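Local coordinates for hypothetical protein TM1553 (Thermotoga maritima, PDB 1VRM) that probably acts as a flavin transferase of the ApbE family, moving FMN from FAD onto target proteins, at residues R42-A47 with L179-N184; M52-Y57 with L171-Q176; C93-L98 with A272-A277. All coordinates share one frame; numbering follows the deposited sequence. Where two conformers were deposited one is given.

Overall arrangement
Interactions 1 and 2 lie about 13 Å apart, centre to centre, along a single pairing of helices 41-58 and 166-181. Along the chain 52-57 and 171-176 nest inside the loop closed by 42-47 and 179-184. Interaction 3 crosses both, since 93-98 falls within that loop and 272-277 beyond it; its centre is about 17 Å from that of interaction 2 and about 27 Å from that of interaction 1, which it does not touch. D172 and L171 of interaction 2 touch T273 and A272 of interaction 3. Helix 166-181 thus joins parts distant in sequence within the ApbE family region, meeting both helix 41-58 and the start of helix 272-296.

Interaction 1: R42-A47 with L179-N184; sequences RTIAEA and LSFDEN
F181, on the last turn of helix 166-181, reaches across to T43, I44 and A47 near the start of helix 41-58, an apolar helix-to-helix contact without a hydrogen bond between the segments. Its CB meets both carbons of the I44 ethyl branch, at 3.8 Å from CG1 and 3.9 Å from CD1, as the two side chains slide past each other in opposite directions. At the root of the ring, F181 CG lies 3.8 Å from I44 CG1. With F181 CG anti to its carbonyl carbon (chi1 -80°), the ring is set with one face toward I44 CA, and its far rim divides between two methyls. F181 CE1 meets T43 CG2 at 4.0 Å, the side chains crossing at about a right angle, while CE2 comes 3.7 Å from A47 CB; both methyls approach obliquely. At the tip, F181 CZ lies 4.0 Å from A47 CB. Shrinking F181 to an alanine would probably open a gap between the two helices and leave the methyls of T43 and A47 without their aromatic partner. The helix ends just after F181: D182 is the first residue to leave helical geometry, and its OD1 accepts N184 N at 2.8 Å in an Asx turn, the donor standing 57° out of the carboxylate plane. D182 OD2 is hydrogen-bonded to S36 OG. I44 also packs on A178 of helix 166-181 and on V34 of strand 28-35, and A45, on the other side of its helix, rests on strands 19-25 and 28-35.

Interaction 2: M52-Y57 with L171-Q176; sequences MKRITY and LDRARQ
The segments 52-57 and 171-176, joined by M52, R54 and I55 on one and L171 and R173 on the other, run nearly antiparallel at 150°, with axes 10.7 Å apart. This is an antiparallel helix pair lying against the sheet of the ApbE fold: M52 and L171 both also rest on V189 of strand 186-191. The apolar side is tight, for CE of M52, a selenomethionine, lies only 3.5 Å from L171 CD2, brought there by a bend of the chain at chi3 (128°). Farther along, I55 CD1 touches R173 CD at 4.0 Å and sits obliquely to the R173 guanidinium. The polar side sets two arginines together. R54 presents the edge of its guanidinium to one face of that of R173, the planes nearly perpendicular at 80°; R54 NH2 stands over this face toward its rim, 3.4 Å from R173 NE, and two donors cannot bond. D51 pairs with both, its carboxylate forming salt bridges through OD1 with R54 NE and through OD2 with R173 NE, while R54 NH1 pairs with E84 of helix 83-98. The shared anion probably offsets the nearness of the two positive charges. Within helix 41-58, M52 O is gripped twice from opposite faces of its plane, by T56 N at 3.0 Å and by T56 OG1 at 2.7 Å.

Interaction 3: C93-L98 with A272-A277; sequences CAFAEL and ATTADA
F95 carries this contact, its ring lodged against T273, T274 and A277 on the first turns of helix 272-296. The motif is an oblique helix-helix packing within the ApbE fold: the segments 93-98 and 272-277 cross at -51° with axes 11.2 Å apart, and F95 is the one residue of 93-98 that spans the gap to 272-277. The face contact is a CH-pi interaction. A277 CB stands 3.8 Å from the centroid of the F95 ring, 16° off its normal, and nearest to CG at 3.7 Å. The CB of F95 already points toward 272-277, and with CG beside the backbone N (chi1 -78°) the ring turns one face to A277, its far end lying at the threonines. There T273 CG2 meets F95 CE2 at 4.0 Å from an oblique direction. The polar groups of the two threonines are engaged otherwise: T273 OG1 is hydrogen-bonded to D172 OD2 on helix 166-181, and T274 OG1 to D271 OD1 just before the helix. F103 and I165 also touch F95, while on another side of helix 272-296 D276 OD1 is hydrogen-bonded to an unidentified ligand, probably from the crystallisation liquor. At the rim, T274 OG1 lies in the plane of the F95 ring, 3.8 Å from CZ.

Interaction 1: R42-A47 with L179-N184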
loop_
_atom_site.group_PDB
_atom_site.type_symbol
_atom_site.label_atom_id
_atom_site.label_comp_id
_atom_site.label_asym_id
_atom_site.label_seq_id
_atom_site.Cartn_x
_atom_site.Cartn_y
_atom_site.Cartn_z
ATOM N N ARG A 42 20.035 0.439 17.237
ATOM C CA ARG A 42 18.907 1.141 17.894
ATOM C C ARG A 42 18.735 2.554 17.352
ATOM O O ARG A 42 17.615 3.045 17.265
ATOM C CB ARG A 42 19.092 1.186 19.407
ATOM C CG ARG A 42 19.178 -0.204 19.949
ATOM C CD ARG A 42 18.672 -0.319 21.403
ATOM N NE ARG A 42 19.094 -1.598 21.941
ATOM C CZ ARG A 42 18.710 -2.079 23.120
ATOM N NH1 ARG A 42 17.892 -1.394 23.903
ATOM N NH2 ARG A 42 19.157 -3.263 23.526
ATOM N N THR A 43 19.838 3.187 16.985
ATOM C CA THR A 43 19.831 4.512 16.347
ATOM C C THR A 43 19.192 4.440 14.942
ATOM O O THR A 43 18.314 5.219 14.600
ATOM C CB THR A 43 21.241 5.119 16.224
ATOM O OG1 THR A 43 21.797 5.344 17.536
ATOM C CG2 THR A 43 21.246 6.446 15.442
ATOM N N ILE A 44 19.651 3.490 14.134
ATOM C CA ILE A 44 19.052 3.304 12.803
ATOM C C ILE A 44 17.552 3.012 12.922
ATOM O O ILE A 44 16.722 3.643 12.270
ATOM C CB ILE A 44 19.736 2.162 12.029
ATOM C CG1 ILE A 44 21.251 2.437 11.908
ATOM C CG2 ILE A 44 19.039 1.931 10.688
ATOM C CD1 ILE A 44 22.075 1.379 11.261
ATOM N N ALA A 45 17.138 2.093 13.791
ATOM C CA ALA A 45 15.730 1.795 13.980
ATOM C C ALA A 45 14.905 2.998 14.438
ATOM O O ALA A 45 13.773 3.199 14.007
ATOM C CB ALA A 45 15.572 0.620 14.922
ATOM N N GLU A 46 15.435 3.763 15.392
ATOM C CA GLU A 46 14.742 4.967 15.877
ATOM C C GLU A 46 14.513 5.965 14.727
ATOM O O GLU A 46 13.412 6.507 14.605
ATOM C CB GLU A 46 15.536 5.642 16.990
ATOM C CG GLU A 46 14.997 7.025 17.463
ATOM C CD GLU A 46 13.539 7.081 17.946
ATOM O OE1 GLU A 46 13.045 6.075 18.532
ATOM O OE2 GLU A 46 12.903 8.195 17.795
ATOM N N ALA A 47 15.531 6.179 13.925
ATOM C CA ALA A 47 15.445 7.069 12.739
ATOM C C ALA A 47 14.340 6.602 11.809
ATOM O O ALA A 47 13.556 7.413 11.297
ATOM C CB ALA A 47 16.711 7.080 11.992
ATOM N N LEU A 179 20.499 2.372 5.026
ATOM C CA LEU A 179 21.722 2.307 4.178
ATOM C C LEU A 179 22.518 3.593 4.165
ATOM O O LEU A 179 23.716 3.591 3.877
ATOM C CB LEU A 179 21.386 1.836 2.779
ATOM C CG LEU A 179 20.729 0.461 2.705
ATOM C CD1 LEU A 179 20.382 0.105 1.301
ATOM C CD2 LEU A 179 21.595 -0.616 3.334
ATOM N N SER A 180 21.853 4.684 4.451
ATOM C CA SER A 180 22.522 6.000 4.606
ATOM C C SER A 180 23.386 6.028 5.882
ATOM O O SER A 180 24.462 6.626 5.921
ATOM C CB SER A 180 21.487 7.132 4.678
ATOM O OG SER A 180 20.873 7.403 3.428
ATOM N N PHE A 181 22.921 5.376 6.945
ATOM C CA PHE A 181 23.731 5.189 8.151
ATOM C C PHE A 181 24.884 4.250 7.922
ATOM O O PHE A 181 25.995 4.466 8.403
ATOM C CB PHE A 181 22.909 4.636 9.320
ATOM C CG PHE A 181 22.115 5.679 10.026
ATOM C CD1 PHE A 181 22.722 6.521 10.965
ATOM C CD2 PHE A 181 20.753 5.821 9.799
ATOM C CE1 PHE A 181 21.994 7.484 11.648
ATOM C CE2 PHE A 181 20.030 6.776 10.496
ATOM C CZ PHE A 181 20.657 7.605 11.400
ATOM N N ASP A 182 24.592 3.166 7.230
ATOM C CA ASP A 182 25.598 2.123 7.024
ATOM C C ASP A 182 25.261 1.402 5.745
ATOM O O ASP A 182 24.314 0.632 5.715
ATOM C CB ASP A 182 25.536 1.121 8.178
ATOM C CG ASP A 182 26.492 -0.058 8.025
ATOM O OD1 ASP A 182 27.250 -0.141 6.997
ATOM O OD2 ASP A 182 26.470 -0.946 8.944
ATOM N N GLU A 183 26.079 1.591 4.716
ATOM C CA GLU A 183 25.813 0.932 3.422
ATOM C C GLU A 183 25.750 -0.579 3.484
ATOM O O GLU A 183 25.155 -1.220 2.584
ATOM C CB GLU A 183 26.820 1.357 2.356
ATOM C CG GLU A 183 28.268 0.939 2.677
ATOM C CD GLU A 183 29.367 1.550 1.773
ATOM O OE1 GLU A 183 29.149 2.478 0.990
ATOM O OE2 GLU A 183 30.515 1.111 1.929
ATOM N N ASN A 184 26.318 -1.134 4.544
ATOM C CA ASN A 184 26.370 -2.593 4.727
ATOM C C ASN A 184 25.415 -3.119 5.790
ATOM O O ASN A 184 25.526 -4.253 6.170
ATOM C CB ASN A 184 27.793 -3.031 4.959
ATOM C CG ASN A 184 28.677 -2.708 3.749
ATOM O OD1 ASN A 184 28.213 -2.801 2.613
ATOM N ND2 ASN A 184 29.909 -2.345 3.980
#

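Interaction 2: M52-Y57 with L171-Q176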
loop_
_atom_site.group_PDB
_atom_site.type_symbol
_atom_site.label_atom_id
_atom_site.label_comp_id
_atom_site.label_asym_id
_atom_site.label_seq_id
_atom_site.Cartn_x
_atom_site.Cartn_y
_atom_site.Cartn_z
HETATM N N MSE A 52 8.684 6.835 9.591
HETATM C CA MSE A 52 7.394 6.147 9.371
HETATM C C MSE A 52 6.252 6.937 10.005
HETATM O O MSE A 52 5.173 7.101 9.398
HETATM C CB MSE A 52 7.421 4.708 9.888
HETATM C CG MSE A 52 8.305 3.884 9.067
HETATM SE SE MSE A 52 8.389 2.059 9.951
HETATM C CE MSE A 52 7.916 0.969 8.331
ATOM N N LYS A 53 6.487 7.431 11.217
ATOM C CA LYS A 53 5.492 8.264 11.889
ATOM C C LYS A 53 5.301 9.596 11.174
ATOM O O LYS A 53 4.159 10.055 10.998
ATOM C CB LYS A 53 5.838 8.464 13.354
ATOM C CG LYS A 53 5.757 7.166 14.156
ATOM C CD LYS A 53 6.194 7.375 15.583
ATOM C CE LYS A 53 5.868 6.143 16.414
ATOM N NZ LYS A 53 4.511 5.613 16.117
ATOM N N ARG A 54 6.381 10.198 10.724
ATOM C CA ARG A 54 6.315 11.450 9.989
ATOM C C ARG A 54 5.398 11.318 8.748
ATOM O O ARG A 54 4.517 12.122 8.506
ATOM C CB ARG A 54 7.702 11.852 9.544
ATOM C CG ARG A 54 7.754 13.139 8.738
ATOM C CD ARG A 54 9.134 13.415 8.207
ATOM N NE ARG A 54 9.504 12.458 7.192
ATOM C CZ ARG A 54 9.094 12.549 5.929
ATOM N NH1 ARG A 54 8.345 13.594 5.545
ATOM N NH2 ARG A 54 9.447 11.626 5.059
ATOM N N ILE A 55 5.632 10.280 7.977
ATOM C CA ILE A 55 4.858 9.974 6.760
ATOM C C ILE A 55 3.387 9.701 7.154
ATOM O O ILE A 55 2.452 10.094 6.458
ATOM C CB ILE A 55 5.484 8.763 6.007
ATOM C CG1 ILE A 55 6.806 9.212 5.445
ATOM C CG2 ILE A 55 4.491 8.157 5.029
ATOM C CD1 ILE A 55 7.632 8.068 4.983
ATOM N N THR A 56 3.179 9.013 8.281
ATOM C CA THR A 56 1.831 8.715 8.769
ATOM C C THR A 56 0.985 9.992 8.885
ATOM O O THR A 56 -0.173 10.017 8.453
ATOM C CB THR A 56 1.842 7.989 10.132
ATOM O OG1 THR A 56 2.547 6.745 10.009
ATOM C CG2 THR A 56 0.438 7.659 10.583
ATOM N N TYR A 57 1.584 11.019 9.485
ATOM C CA TYR A 57 0.843 12.258 9.746
ATOM C C TYR A 57 0.809 13.168 8.527
ATOM O O TYR A 57 -0.224 13.814 8.241
ATOM C CB TYR A 57 1.393 12.975 10.970
ATOM C CG TYR A 57 1.273 12.064 12.190
ATOM C CD1 TYR A 57 0.053 11.445 12.479
ATOM C CD2 TYR A 57 2.361 11.760 12.967
ATOM C CE1 TYR A 57 -0.077 10.569 13.549
ATOM C CE2 TYR A 57 2.239 10.889 14.047
ATOM C CZ TYR A 57 1.021 10.300 14.325
ATOM O OH TYR A 57 0.884 9.433 15.399
ATOM N N LEU A 171 8.282 2.222 3.465
ATOM C CA LEU A 171 9.211 1.094 3.543
ATOM C C LEU A 171 10.448 1.327 2.693
ATOM O O LEU A 171 11.538 0.957 3.084
ATOM C CB LEU A 171 8.570 -0.233 3.177
ATOM C CG LEU A 171 7.530 -0.665 4.224
ATOM C CD1 LEU A 171 6.670 -1.803 3.661
ATOM C CD2 LEU A 171 8.147 -1.073 5.521
ATOM N N ASP A 172 10.254 1.845 1.495
ATOM C CA ASP A 172 11.382 2.169 0.634
ATOM C C ASP A 172 12.269 3.254 1.301
ATOM O O ASP A 172 13.479 3.135 1.296
ATOM C CB ASP A 172 10.915 2.597 -0.740
ATOM C CG ASP A 172 10.388 1.423 -1.553
ATOM O OD1 ASP A 172 10.780 0.244 -1.249
ATOM O OD2 ASP A 172 9.556 1.670 -2.474
ATOM N N ARG A 173 11.648 4.285 1.876
ATOM C CA ARG A 173 12.400 5.300 2.626
ATOM C C ARG A 173 13.160 4.686 3.802
ATOM O O ARG A 173 14.316 5.036 4.064
ATOM C CB ARG A 173 11.491 6.400 3.123
ATOM C CG ARG A 173 11.352 7.434 2.021
ATOM C CD ARG A 173 10.757 8.679 2.496
ATOM N NE ARG A 173 11.440 9.223 3.658
ATOM C CZ ARG A 173 12.426 10.097 3.636
ATOM N NH1 ARG A 173 12.866 10.585 2.477
ATOM N NH2 ARG A 173 12.949 10.528 4.785
ATOM N N ALA A 174 12.523 3.782 4.500
ATOM C CA ALA A 174 13.146 3.133 5.637
ATOM C C ALA A 174 14.448 2.446 5.240
ATOM O O ALA A 174 15.454 2.592 5.934
ATOM C CB ALA A 174 12.188 2.182 6.310
ATOM N N ARG A 175 14.441 1.670 4.160
ATOM C CA ARG A 175 15.671 1.065 3.674
ATOM C C ARG A 175 16.728 2.110 3.341
ATOM O O ARG A 175 17.909 1.958 3.686
ATOM C CB ARG A 175 15.371 0.259 2.423
ATOM C CG ARG A 175 16.632 -0.257 1.714
ATOM C CD ARG A 175 16.283 -1.215 0.604
ATOM N NE ARG A 175 17.451 -1.530 -0.188
ATOM C CZ ARG A 175 17.935 -0.697 -1.116
ATOM N NH1 ARG A 175 17.393 0.503 -1.357
ATOM N NH2 ARG A 175 19.013 -1.048 -1.765
ATOM N N GLN A 176 16.337 3.204 2.687
ATOM C CA GLN A 176 17.270 4.262 2.287
ATOM C C GLN A 176 17.912 4.861 3.541
ATOM O O GLN A 176 19.113 5.131 3.562
ATOM C CB GLN A 176 16.567 5.371 1.475
ATOM C CG GLN A 176 15.920 4.964 0.100
ATOM C CD GLN A 176 14.867 6.045 -0.440
ATOM O OE1 GLN A 176 14.842 7.227 0.008
ATOM N NE2 GLN A 176 14.029 5.628 -1.410
#

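Interaction 3: C93-L98 with A272-A277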
loop_
_atom_site.group_PDB
_atom_site.type_symbol
_atom_site.label_atom_id
_atom_site.label_comp_id
_atom_site.label_asym_id
_atom_site.label_seq_id
_atom_site.Cartn_x
_atom_site.Cartn_y
_atom_site.Cartn_z
ATOM N N CYS A 93 -0.571 8.879 -9.064
ATOM C CA CYS A 93 -1.329 9.062 -10.312
ATOM C C CYS A 93 -0.702 8.263 -11.476
ATOM O O CYS A 93 -1.431 7.738 -12.289
ATOM C CB CYS A 93 -1.498 10.540 -10.656
ATOM S SG CYS A 93 -2.574 11.371 -9.443
ATOM N N ALA A 94 0.618 8.109 -11.507
ATOM C CA ALA A 94 1.257 7.300 -12.548
ATOM C C ALA A 94 0.905 5.818 -12.413
ATOM O O ALA A 94 0.685 5.141 -13.432
ATOM C CB ALA A 94 2.718 7.509 -12.515
ATOM N N PHE A 95 0.755 5.330 -11.188
ATOM C CA PHE A 95 0.236 3.956 -11.015
ATOM C C PHE A 95 -1.218 3.808 -11.431
ATOM O O PHE A 95 -1.624 2.761 -11.901
ATOM C CB PHE A 95 0.437 3.437 -9.591
ATOM C CG PHE A 95 1.843 2.966 -9.291
ATOM C CD1 PHE A 95 2.303 1.764 -9.797
ATOM C CD2 PHE A 95 2.684 3.716 -8.488
ATOM C CE1 PHE A 95 3.621 1.323 -9.491
ATOM C CE2 PHE A 95 3.959 3.289 -8.190
ATOM C CZ PHE A 95 4.436 2.105 -8.722
ATOM N N ALA A 96 -2.028 4.836 -11.183
ATOM C CA ALA A 96 -3.420 4.827 -11.602
ATOM C C ALA A 96 -3.495 4.740 -13.140
ATOM O O ALA A 96 -4.225 3.920 -13.686
ATOM C CB ALA A 96 -4.149 6.018 -11.088
ATOM N N GLU A 97 -2.641 5.507 -13.821
ATOM C CA GLU A 97 -2.608 5.442 -15.276
ATOM C C GLU A 97 -2.147 4.060 -15.764
ATOM O O GLU A 97 -2.731 3.481 -16.684
ATOM C CB GLU A 97 -1.737 6.563 -15.811
ATOM C CG GLU A 97 -1.783 6.614 -17.307
ATOM C CD GLU A 97 -1.289 7.936 -17.824
ATOM O OE1 GLU A 97 -2.041 8.931 -17.686
ATOM O OE2 GLU A 97 -0.154 7.973 -18.361
ATOM N N LEU A 98 -1.130 3.510 -15.125
ATOM C CA LEU A 98 -0.590 2.229 -15.525
ATOM C C LEU A 98 -1.627 1.126 -15.399
ATOM O O LEU A 98 -1.630 0.156 -16.174
ATOM C CB LEU A 98 0.607 1.889 -14.630
ATOM C CG LEU A 98 1.303 0.568 -14.848
ATOM C CD1 LEU A 98 1.949 0.575 -16.241
ATOM C CD2 LEU A 98 2.325 0.367 -13.736
ATOM N N ALA A 272 9.084 -1.533 -2.578
ATOM C CA ALA A 272 7.846 -1.702 -1.871
ATOM C C ALA A 272 6.725 -0.780 -2.386
ATOM O O ALA A 272 5.557 -1.135 -2.267
ATOM C CB ALA A 272 8.058 -1.476 -0.401
ATOM N N THR A 273 7.078 0.396 -2.903
ATOM C CA THR A 273 6.105 1.279 -3.472
ATOM C C THR A 273 5.342 0.538 -4.612
ATOM O O THR A 273 4.106 0.542 -4.660
ATOM C CB THR A 273 6.750 2.554 -4.002
ATOM O OG1 THR A 273 7.435 3.219 -2.934
ATOM C CG2 THR A 273 5.684 3.456 -4.590
ATOM N N THR A 274 6.096 -0.077 -5.509
ATOM C CA THR A 274 5.520 -0.846 -6.610
ATOM C C THR A 274 4.672 -2.027 -6.075
ATOM O O THR A 274 3.543 -2.247 -6.528
ATOM C CB THR A 274 6.626 -1.373 -7.510
ATOM O OG1 THR A 274 7.310 -0.249 -8.052
ATOM C CG2 THR A 274 6.088 -2.266 -8.649
ATOM N N ALA A 275 5.211 -2.779 -5.121
ATOM C CA ALA A 275 4.531 -3.946 -4.621
ATOM C C ALA A 275 3.223 -3.529 -3.957
ATOM O O ALA A 275 2.206 -4.202 -4.106
ATOM C CB ALA A 275 5.418 -4.713 -3.622
ATOM N N ASP A 276 3.247 -2.421 -3.200
ATOM C CA ASP A 276 2.056 -1.938 -2.478
ATOM C C ASP A 276 0.975 -1.470 -3.485
ATOM O O ASP A 276 -0.165 -1.922 -3.419
ATOM C CB ASP A 276 2.468 -0.799 -1.517
ATOM C CG ASP A 276 1.435 -0.465 -0.487
ATOM O OD1 ASP A 276 0.484 -1.230 -0.326
ATOM O OD2 ASP A 276 1.627 0.613 0.176
ATOM N N ALA A 277 1.335 -0.576 -4.433
ATOM C CA ALA A 277 0.349 -0.059 -5.391
ATOM C C ALA A 277 -0.237 -1.184 -6.238
ATOM O O ALA A 277 -1.436 -1.239 -6.496
ATOM C CB ALA A 277 0.910 0.992 -6.294
#